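Local coordinates for protein NAD dependent epimerase/dehydratase family (uncultured archaeon MedDCM-OCT-S05-C57, PDB 5Y1F) that binds NAD+ and probably oxidises L-threonine with it, as a threonine dehydrogenase of the NAD-dependent epimerase/dehydratase family, at residues K62-D67 with E75-E80; N114-A119 with E164-T169. All coordinates share one frame; numbering follows the deposited sequence. Where two conformers were deposited one is given.

Contact 1. Residues K62-D67 with E75-E80; sequences KFEKCD and ERINNE. With NAD (nicotinamide-adenine-dinucleotide), chain B.
Glu64 OE2, lying beyond the point where Glu64 packs on Ile77, takes a hydrogen bond from Asn81 ND2 and a long salt bridge from Lys62 NZ, 3.7 Å from it. The Asn81 amide satisfies the oxygen, and the distant Lys62 ammonium probably offsets part of its charge; Glu80 OE2 also comes near, an approach left doubtful by the two conformations of Glu80. Apolar contact begins lower on the side chain. A bend at chi2 (-90°) turns the carboxylate aside, and Glu64 CB lies 3.7 Å from Ile77 CD1. The two side chains run past one another in opposite senses. Ile77 CD1 also comes within 3.6 Å of Cys66 CB and 3.7 Å of the carbonyl oxygen Lys65 O, so that this one methyl bridges strand 62-65 and the loop just after it to helix 75-80, the strand and helix axes approaching to 9.8 Å. Just past the strand, Asp67 OD1 accepts a nearly straight bond (167°) from the adenine amino group N6A of NAD at 3.1 Å, while Asp67 OD2 is paired with Arg69. With an alanine in place of Asp67, the adenine amino group and the Arg69 guanidinium would probably both lose their carboxylate partner. A strand running into an acidic residue that reads the adenine amino group, then into a helix that packs back on the strand, is characteristic of the adenine side of the Rossmann fold in extended short-chain dehydrogenases.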
ATOM      1  N   LYS A  62     -16.546   2.660  13.649  1.00 16.19           N
ATOM      2  CA  LYS A  62     -16.948   4.048  13.552  1.00 14.84           C
ATOM      3  C   LYS A  62     -16.302   4.676  12.316  1.00 12.42           C
ATOM      4  O   LYS A  62     -15.091   4.441  12.025  1.00 12.16           O
ATOM      5  CB  LYS A  62     -16.540   4.826  14.786  1.00 18.87           C
ATOM      6  CG  LYS A  62     -16.971   6.280  14.764  1.00 22.33           C
ATOM      7  CD  LYS A  62     -17.022   6.879  16.175  1.00 29.27           C
ATOM      8  CE  LYS A  62     -16.485   8.311  16.256  1.00 34.80           C
ATOM      9  NZ  LYS A  62     -17.457   9.397  15.915  1.00 39.72           N
ATOM     10  N   PHE A  63     -17.089   5.458  11.621  1.00 11.15           N
ATOM     11  CA  PHE A  63     -16.720   5.974  10.309  1.00 11.37           C
ATOM     12  C   PHE A  63     -17.020   7.459  10.231  1.00 11.56           C
ATOM     13  O   PHE A  63     -18.099   7.920  10.662  1.00 13.94           O
ATOM     14  CB  PHE A  63     -17.452   5.218   9.214  1.00 12.72           C
ATOM     15  CG  PHE A  63     -17.017   5.611   7.824  1.00 11.34           C
ATOM     16  CD1 PHE A  63     -15.988   4.912   7.186  1.00 13.22           C
ATOM     17  CD2 PHE A  63     -17.591   6.671   7.138  1.00 11.60           C
ATOM     18  CE1 PHE A  63     -15.622   5.236   5.890  1.00 14.25           C
ATOM     19  CE2 PHE A  63     -17.170   7.024   5.899  1.00 12.30           C
ATOM     20  CZ  PHE A  63     -16.243   6.264   5.225  1.00 13.82           C
ATOM     21  N   GLU A  64     -16.086   8.237   9.697  1.00 11.12           N
ATOM     22  CA  GLU A  64     -16.290   9.637   9.427  1.00 11.21           C
ATOM     23  C   GLU A  64     -15.949   9.936   7.979  1.00 11.20           C
ATOM     24  O   GLU A  64     -14.802   9.769   7.557  1.00 12.09           O
ATOM     25  CB  GLU A  64     -15.361  10.460  10.300  1.00 14.15           C
ATOM     26  CG  GLU A  64     -15.649  10.368  11.779  1.00 19.39           C
ATOM     27  CD  GLU A  64     -16.624  11.415  12.227  1.00 26.10           C
ATOM     28  OE1 GLU A  64     -17.482  11.811  11.399  1.00 29.53           O
ATOM     29  OE2 GLU A  64     -16.464  11.899  13.382  1.00 31.30           O
ATOM     30  N   LYS A  65     -16.907  10.381   7.194  1.00 10.32           N
ATOM     31  CA  LYS A  65     -16.667  10.659   5.798  1.00 10.69           C
ATOM     32  C   LYS A  65     -15.829  11.913   5.667  1.00 10.00           C
ATOM     33  O   LYS A  65     -16.034  12.880   6.407  1.00 10.90           O
ATOM     34  CB  LYS A  65     -17.957  10.825   5.006  1.00 12.57           C
ATOM     35  CG  LYS A  65     -18.833  11.992   5.359  1.00 17.10           C
ATOM     36  CD  LYS A  65     -20.162  11.918   4.593  1.00 19.95           C
ATOM     37  CE  LYS A  65     -19.955  12.155   3.103  1.00 29.80           C
ATOM     38  NZ  LYS A  65     -21.196  11.845   2.332  1.00 31.42           N
ATOM     39  N   CYS A  66     -14.952  11.949   4.686  1.00  9.74           N
ATOM     40  CA  CYS A  66     -14.170  13.131   4.408  1.00 10.18           C
ATOM     41  C   CYS A  66     -13.509  13.037   3.053  1.00  9.28           C
ATOM     42  O   CYS A  66     -13.029  11.956   2.686  1.00 10.63           O
ATOM     43  CB  CYS A  66     -13.086  13.320   5.487  1.00  9.70           C
ATOM     44  SG  CYS A  66     -12.388  14.968   5.626  1.00 12.05           S
ATOM     45  N   ASP A  67     -13.383  14.132   2.321  1.00  9.90           N
ATOM     46  CA  ASP A  67     -12.416  14.195   1.227  1.00  9.18           C
ATOM     47  C   ASP A  67     -11.113  14.678   1.861  1.00 10.33           C
ATOM     48  O   ASP A  67     -11.079  15.665   2.606  1.00  9.99           O
ATOM     49  CB  ASP A  67     -12.904  15.193   0.155  1.00  9.30           C
ATOM     50  CG  ASP A  67     -12.126  15.142  -1.106  1.00 10.40           C
ATOM     51  OD1 ASP A  67     -10.884  15.233  -1.036  1.00  9.96           O
ATOM     52  OD2 ASP A  67     -12.739  14.956  -2.171  1.00 11.58           O
ATOM     53  N   GLU A  75      -9.705  18.374   9.744  1.00 11.96           N
ATOM     54  CA  GLU A  75      -9.311  18.823  11.058  1.00 12.90           C
ATOM     55  C   GLU A  75     -10.369  18.544  12.126  1.00 12.19           C
ATOM     56  O   GLU A  75     -10.060  18.114  13.243  1.00 13.00           O
ATOM     57  CB  GLU A  75      -9.008  20.303  11.010  1.00 14.73           C
ATOM     58  CG  GLU A  75      -8.329  20.735  12.261  1.00 20.82           C
ATOM     59  CD  GLU A  75      -7.618  22.069  12.143  1.00 20.81           C
ATOM     60  OE1 GLU A  75      -7.186  22.445  10.992  1.00 22.86           O
ATOM     61  OE2 GLU A  75      -7.383  22.643  13.224  1.00 19.01           O
ATOM     62  N   ARG A  76     -11.626  18.825  11.768  1.00 12.44           N
ATOM     63  CA  ARG A  76     -12.711  18.591  12.662  1.00 14.78           C
ATOM     64  C   ARG A  76     -12.767  17.123  13.105  1.00 13.11           C
ATOM     65  O   ARG A  76     -12.921  16.821  14.287  1.00 13.73           O
ATOM     66  CB  ARG A  76     -14.025  19.044  12.020  1.00 15.24           C
ATOM     67  CG  ARG A  76     -15.214  18.892  12.953  1.00 19.02           C
ATOM     68  CD  ARG A  76     -16.538  19.407  12.404  1.00 21.27           C
ATOM     69  NE  ARG A  76     -16.553  19.699  10.968  1.00 35.15           N
ATOM     70  CZ  ARG A  76     -17.149  18.960  10.031  1.00 41.58           C
ATOM     71  NH1 ARG A  76     -17.085  19.349   8.759  1.00 48.10           N
ATOM     72  NH2 ARG A  76     -17.760  17.817  10.334  1.00 42.87           N
ATOM     73  N   ILE A  77     -12.618  16.177  12.176  1.00 12.52           N
ATOM     74  CA  ILE A  77     -12.653  14.779  12.543  1.00 13.35           C
ATOM     75  C   ILE A  77     -11.540  14.474  13.528  1.00 11.62           C
ATOM     76  O   ILE A  77     -11.707  13.736  14.497  1.00 12.95           O
ATOM     77  CB  ILE A  77     -12.541  13.875  11.296  1.00 13.19           C
ATOM     78  CG1 ILE A  77     -13.810  13.983  10.458  1.00 13.77           C
ATOM     79  CG2 ILE A  77     -12.247  12.424  11.690  1.00 14.42           C
ATOM     80  CD1 ILE A  77     -13.599  13.461   9.064  1.00 15.73           C
ATOM     81  N   ASN A  78     -10.369  15.041  13.295  1.00 10.89           N
ATOM     82  CA  ASN A  78      -9.237  14.778  14.150  1.00 10.44           C
ATOM     83  C   ASN A  78      -9.435  15.357  15.547  1.00 12.70           C
ATOM     84  O   ASN A  78      -9.225  14.679  16.547  1.00 13.21           O
ATOM     85  CB  ASN A  78      -7.936  15.304  13.514  1.00 10.97           C
ATOM     86  CG  ASN A  78      -7.398  14.312  12.507  1.00 10.07           C
ATOM     87  OD1 ASN A  78      -6.576  13.476  12.876  1.00 10.69           O
ATOM     88  ND2 ASN A  78      -7.877  14.384  11.274  1.00 10.40           N
ATOM     89  N   ASN A  79      -9.876  16.610  15.606  1.00 14.71           N
ATOM     90  CA  ASN A  79     -10.192  17.306  16.872  1.00 18.09           C
ATOM     91  C   ASN A  79     -11.182  16.625  17.700  1.00 16.68           C
ATOM     92  O   ASN A  79     -10.975  16.407  18.892  1.00 17.55           O
ATOM     93  CB  ASN A  79     -10.995  18.570  16.563  1.00 26.86           C
ATOM     94  CG  ASN A  79     -10.136  19.683  16.222  1.00 23.95           C
ATOM     95  OD1 ASN A  79      -8.949  19.634  16.513  1.00 38.01           O
ATOM     96  ND2 ASN A  79     -10.601  20.488  15.374  1.00 16.90           N
ATOM     97  N   GLU A  80     -12.318  16.339  17.082  0.50 17.85           N
ATOM     98  CA  GLU A  80     -13.478  15.890  17.828  0.50 20.87           C
ATOM     99  C   GLU A  80     -13.205  14.511  18.379  0.50 18.97           C
ATOM    100  O   GLU A  80     -13.557  14.227  19.525  0.50 19.92           O
ATOM    101  CB  GLU A  80     -14.750  15.908  16.968  0.50 22.85           C
ATOM    102  CG  GLU A  80     -15.266  14.542  16.546  0.50 25.00           C
ATOM    103  CD  GLU A  80     -16.781  14.410  16.635  0.50 31.03           C
ATOM    104  OE1 GLU A  80     -17.318  14.367  17.759  0.50 35.72           O
ATOM    105  OE2 GLU A  80     -17.428  14.284  15.576  0.50 33.92           O
TER
HETATM  106  PA  NAD B 401      -6.891   1.943  -2.669  1.00  9.07           P
HETATM  107  O1A NAD B 401      -7.467   0.520  -2.548  1.00  8.86           O
HETATM  108  O2A NAD B 401      -7.163   2.704  -3.984  1.00 10.19           O
HETATM  109  O5B NAD B 401      -7.478   2.773  -1.403  1.00  9.84           O
HETATM  110  C5B NAD B 401      -7.363   4.181  -1.375  1.00 10.06           C
HETATM  111  C4B NAD B 401      -8.613   4.740  -0.763  1.00 10.04           C
HETATM  112  O4B NAD B 401      -8.421   6.161  -0.869  1.00  9.36           O
HETATM  113  C3B NAD B 401      -9.882   4.396  -1.524  1.00  9.83           C
HETATM  114  O3B NAD B 401     -10.770   3.745  -0.645  1.00 10.64           O
HETATM  115  C2B NAD B 401     -10.409   5.760  -1.996  1.00  9.61           C
HETATM  116  O2B NAD B 401     -11.835   5.937  -1.922  1.00 10.83           O
HETATM  117  C1B NAD B 401      -9.701   6.720  -1.062  1.00  8.85           C
HETATM  118  N9A NAD B 401      -9.603   8.062  -1.670  1.00  9.10           N
HETATM  119  C8A NAD B 401      -9.363   8.357  -2.963  1.00 10.02           C
HETATM  120  N7A NAD B 401      -9.444   9.670  -3.170  1.00  9.94           N
HETATM  121  C5A NAD B 401      -9.784  10.197  -1.994  1.00  8.67           C
HETATM  122  C6A NAD B 401     -10.058  11.559  -1.520  1.00  9.59           C
HETATM  123  N6A NAD B 401      -9.992  12.620  -2.361  1.00 10.11           N
HETATM  124  N1A NAD B 401     -10.333  11.728  -0.230  1.00 10.60           N
HETATM  125  C2A NAD B 401     -10.442  10.695   0.586  1.00  9.13           C
HETATM  126  N3A NAD B 401     -10.195   9.432   0.239  1.00  9.34           N
HETATM  127  C4A NAD B 401      -9.873   9.157  -1.016  1.00  9.18           C
HETATM  128  O3  NAD B 401      -5.315   1.989  -2.399  1.00  8.25           O
HETATM  129  PN  NAD B 401      -4.449   0.938  -1.533  1.00  8.19           P
HETATM  130  O1N NAD B 401      -5.235   0.488  -0.294  1.00  8.01           O
HETATM  131  O2N NAD B 401      -3.944  -0.161  -2.446  1.00  9.11           O
HETATM  132  O5D NAD B 401      -3.215   1.888  -1.095  1.00  9.23           O
HETATM  133  C5D NAD B 401      -3.250   2.557   0.127  1.00  8.32           C
HETATM  134  C4D NAD B 401      -1.906   3.290   0.232  1.00  8.50           C
HETATM  135  O4D NAD B 401      -0.820   2.343   0.043  1.00  8.63           O
HETATM  136  C3D NAD B 401      -1.735   4.383  -0.799  1.00  7.52           C
HETATM  137  O3D NAD B 401      -0.861   5.405  -0.249  1.00  8.93           O
HETATM  138  C2D NAD B 401      -0.926   3.677  -1.903  1.00  7.99           C
HETATM  139  O2D NAD B 401      -0.165   4.633  -2.682  1.00  8.65           O
HETATM  140  C1D NAD B 401      -0.026   2.762  -1.053  1.00  8.32           C
HETATM  141  N1N NAD B 401       0.468   1.602  -1.822  1.00  7.72           N
HETATM  142  C2N NAD B 401      -0.324   0.536  -2.151  1.00  7.62           C
HETATM  143  C3N NAD B 401       0.178  -0.520  -2.878  1.00  8.66           C
HETATM  144  C7N NAD B 401      -0.647  -1.752  -3.234  1.00  9.53           C
HETATM  145  O7N NAD B 401      -0.145  -2.601  -3.920  1.00 12.65           O
HETATM  146  N7N NAD B 401      -1.858  -1.889  -2.756  1.00  7.24           N
HETATM  147  C4N NAD B 401       1.504  -0.498  -3.275  1.00  9.38           C
HETATM  148  C5N NAD B 401       2.288   0.605  -2.979  1.00  8.91           C
HETATM  149  C6N NAD B 401       1.743   1.641  -2.245  1.00  8.37           C

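Contact 2. Residues N114-A119 with E164-T169; sequences NVLKTA and EELCDT
Leu116 holds CG anti to its carbonyl carbon (chi1 -74°) and is extended at chi2 (170°), which carries CD1 out from helix 101-122 onto helix 155-174; Leu166 on that helix turns CG anti to its amide nitrogen (chi1 -164°) to receive it. The two helices are neighbours in the Rossmann fold, following strands 83-88 and 125-131 in successive beta-alpha units. One methyl does the work: Leu116 CD1 rests 3.6 Å from Leu166 CG. It lies almost as near one branch of the same leucine, at 3.7 Å from Leu166 CD2, and the side chains cross at a slant. On the other helix's backbone Leu116 CD1 comes to 4.0 Å from Cys167 N, and Cys167 SG lies 4.2 Å from the same methyl, a looser apolar contact. Leu116 also touches Leu126 and Cys167 touches Cys128, both on strand 125-131, so the seam between the helices is closed against the sheet; Tyr109 and Glu113 cover part of Leu166. Helix 155-174 also carries Tyr156 and Lys160, which bind NAD+, Lys160 having its side chain about 9 Å from that of Cys167. Hydroxyls bind back within each helix: Thr118 OG1 donates to Asn114 O at 2.8 Å. Likewise, Glu165 O accepts from Thr169 OG1 at 3.0 Å and from Thr169 N, the two donors reaching it from opposite faces of the carbonyl plane.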
ATOM      1  N   ASN A 114      -2.263  18.140   3.858  1.00  9.31           N
ATOM      2  CA  ASN A 114      -3.288  18.308   4.894  1.00 10.03           C
ATOM      3  C   ASN A 114      -3.025  17.443   6.118  1.00  8.68           C
ATOM      4  O   ASN A 114      -3.161  17.884   7.248  1.00  9.26           O
ATOM      5  CB  ASN A 114      -4.654  18.049   4.303  1.00 10.45           C
ATOM      6  CG  ASN A 114      -5.121  19.148   3.363  1.00 13.73           C
ATOM      7  OD1 ASN A 114      -4.505  20.235   3.305  1.00 14.93           O
ATOM      8  ND2 ASN A 114      -6.198  18.893   2.635  1.00 14.73           N
ATOM      9  N   VAL A 115      -2.621  16.202   5.846  1.00  8.11           N
ATOM     10  CA  VAL A 115      -2.345  15.269   6.928  1.00  7.52           C
ATOM     11  C   VAL A 115      -1.144  15.774   7.756  1.00  7.51           C
ATOM     12  O   VAL A 115      -1.182  15.713   8.978  1.00  8.48           O
ATOM     13  CB  VAL A 115      -2.066  13.848   6.347  1.00  7.79           C
ATOM     14  CG1 VAL A 115      -1.528  12.940   7.421  1.00  8.16           C
ATOM     15  CG2 VAL A 115      -3.366  13.291   5.758  1.00  9.08           C
ATOM     16  N   LEU A 116      -0.083  16.178   7.089  1.00  7.60           N
ATOM     17  CA  LEU A 116       1.128  16.616   7.795  1.00  7.29           C
ATOM     18  C   LEU A 116       0.872  17.927   8.580  1.00  7.86           C
ATOM     19  O   LEU A 116       1.292  18.049   9.713  1.00  8.96           O
ATOM     20  CB  LEU A 116       2.229  16.813   6.798  1.00  7.93           C
ATOM     21  CG  LEU A 116       2.833  15.508   6.227  1.00  8.48           C
ATOM     22  CD1 LEU A 116       3.755  15.761   5.069  1.00  9.11           C
ATOM     23  CD2 LEU A 116       3.554  14.729   7.289  1.00  9.57           C
ATOM     24  N   LYS A 117       0.209  18.888   7.941  1.00  7.91           N
ATOM     25  CA  LYS A 117      -0.123  20.170   8.648  1.00  9.13           C
ATOM     26  C   LYS A 117      -0.936  19.876   9.889  1.00  9.95           C
ATOM     27  O   LYS A 117      -0.692  20.467  10.959  1.00 10.05           O
ATOM     28  CB  LYS A 117      -0.869  21.105   7.727  1.00 11.81           C
ATOM     29  CG  LYS A 117      -0.017  21.763   6.645  1.00 13.31           C
ATOM     30  CD  LYS A 117      -0.935  22.509   5.678  1.00 16.80           C
ATOM     31  CE  LYS A 117      -0.250  23.304   4.577  1.00 20.49           C
ATOM     32  NZ  LYS A 117      -1.308  23.765   3.602  1.00 21.72           N
ATOM     33  N   THR A 118      -1.897  18.976   9.782  1.00  9.07           N
ATOM     34  CA  THR A 118      -2.727  18.627  10.939  1.00  9.15           C
ATOM     35  C   THR A 118      -1.926  17.936  12.029  1.00  9.32           C
ATOM     36  O   THR A 118      -2.087  18.210  13.215  1.00 10.55           O
ATOM     37  CB  THR A 118      -3.924  17.800  10.467  1.00  9.34           C
ATOM     38  OG1 THR A 118      -4.641  18.518   9.488  1.00  9.81           O
ATOM     39  CG2 THR A 118      -4.838  17.425  11.592  1.00  9.56           C
ATOM     40  N   ALA A 119      -1.006  17.041  11.634  1.00  8.99           N
ATOM     41  CA  ALA A 119      -0.163  16.362  12.585  1.00  9.32           C
ATOM     42  C   ALA A 119       0.684  17.340  13.361  1.00  9.10           C
ATOM     43  O   ALA A 119       0.932  17.118  14.527  1.00  9.84           O
ATOM     44  CB  ALA A 119       0.731  15.334  11.890  1.00  9.61           C
ATOM     45  N   GLU A 164       7.568  11.528   0.072  1.00  7.56           N
ATOM     46  CA  GLU A 164       8.658  11.102   0.942  1.00  8.00           C
ATOM     47  C   GLU A 164       9.417  12.325   1.443  1.00  8.80           C
ATOM     48  O   GLU A 164       9.790  12.414   2.623  1.00  9.38           O
ATOM     49  CB  GLU A 164       9.647  10.210   0.187  1.00  8.53           C
ATOM     50  CG  GLU A 164       9.131   8.791  -0.096  1.00  8.62           C
ATOM     51  CD  GLU A 164      10.147   7.896  -0.768  1.00  8.79           C
ATOM     52  OE1 GLU A 164       9.779   6.756  -1.121  1.00  8.87           O
ATOM     53  OE2 GLU A 164      11.328   8.262  -0.881  1.00  8.95           O
ATOM     54  N   GLU A 165       9.703  13.212   0.525  1.00  8.93           N
ATOM     55  CA  GLU A 165      10.504  14.390   0.882  1.00  9.70           C
ATOM     56  C   GLU A 165       9.734  15.282   1.835  1.00  9.51           C
ATOM     57  O   GLU A 165      10.336  15.831   2.794  1.00 10.14           O
ATOM     58  CB  GLU A 165      10.925  15.124  -0.403  1.00 11.63           C
ATOM     59  CG  GLU A 165      11.893  14.267  -1.227  1.00 13.66           C
ATOM     60  CD  GLU A 165      12.143  14.747  -2.645  1.00 18.74           C
ATOM     61  OE1 GLU A 165      11.359  15.563  -3.145  1.00 21.53           O
ATOM     62  OE2 GLU A 165      13.059  14.187  -3.287  1.00 20.25           O
ATOM     63  N   LEU A 166       8.449  15.501   1.604  1.00  8.59           N
ATOM     64  CA  LEU A 166       7.680  16.325   2.503  1.00  8.78           C
ATOM     65  C   LEU A 166       7.605  15.696   3.885  1.00  8.56           C
ATOM     66  O   LEU A 166       7.710  16.390   4.896  1.00  8.88           O
ATOM     67  CB  LEU A 166       6.290  16.554   1.905  1.00 10.62           C
ATOM     68  CG  LEU A 166       5.473  17.680   2.511  1.00 11.16           C
ATOM     69  CD1 LEU A 166       6.169  19.021   2.433  1.00 13.10           C
ATOM     70  CD2 LEU A 166       4.082  17.747   1.905  1.00 12.90           C
ATOM     71  N   CYS A 167       7.330  14.380   3.954  1.00  8.16           N
ATOM     72  CA  CYS A 167       7.332  13.718   5.234  1.00  8.08           C
ATOM     73  C   CYS A 167       8.647  13.896   5.953  1.00  9.13           C
ATOM     74  O   CYS A 167       8.670  14.163   7.159  1.00  9.33           O
ATOM     75  CB  CYS A 167       7.014  12.219   5.080  1.00  7.94           C
ATOM     76  SG  CYS A 167       5.311  11.847   4.622  1.00  8.65           S
ATOM     77  N   ASP A 168       9.745  13.685   5.250  1.00  8.39           N
ATOM     78  CA  ASP A 168      11.039  13.788   5.919  1.00  9.15           C
ATOM     79  C   ASP A 168      11.346  15.216   6.357  1.00  9.57           C
ATOM     80  O   ASP A 168      11.965  15.408   7.399  1.00 10.33           O
ATOM     81  CB  ASP A 168      12.130  13.126   5.089  1.00 11.97           C
ATOM     82  CG  ASP A 168      12.072  11.602   5.142  1.00 13.09           C
ATOM     83  OD1 ASP A 168      11.411  10.985   5.998  1.00 15.45           O
ATOM     84  OD2 ASP A 168      12.754  10.959   4.303  1.00 16.60           O
ATOM     85  N   THR A 169      10.865  16.209   5.629  1.00  9.38           N
ATOM     86  CA  THR A 169      10.929  17.600   6.081  1.00 10.21           C
ATOM     87  C   THR A 169      10.132  17.790   7.357  1.00 10.11           C
ATOM     88  O   THR A 169      10.601  18.441   8.300  1.00 10.35           O
ATOM     89  CB  THR A 169      10.409  18.539   5.027  1.00 11.32           C
ATOM     90  OG1 THR A 169      11.241  18.446   3.872  1.00 13.01           O
ATOM     91  CG2 THR A 169      10.367  19.986   5.522  1.00 13.18           C
TER

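Contact 1 closes before contact 2 opens along the chain, and both belong to the NAD-binding Rossmann fold, their centres 18 Å apart. The 62-65 strand lies beside 48-52 in the large sheet; helix 71-80 then crosses to strand 83-88, and helices 101-122 and 155-174 follow in later beta-alpha units. Helix 71-80 of contact 1 meets helix 101-122 of contact 2 through Asn78 CG, 4.1 Å from Thr118 CG2; since helix 155-174 packs on helix 101-122, the three lie side by side. Contact 1 reaches the adenine end of NAD, whereas contact 2 joins its helix pair farther along that layer, one member bearing the cofactor-binding Tyr156 and Lys160.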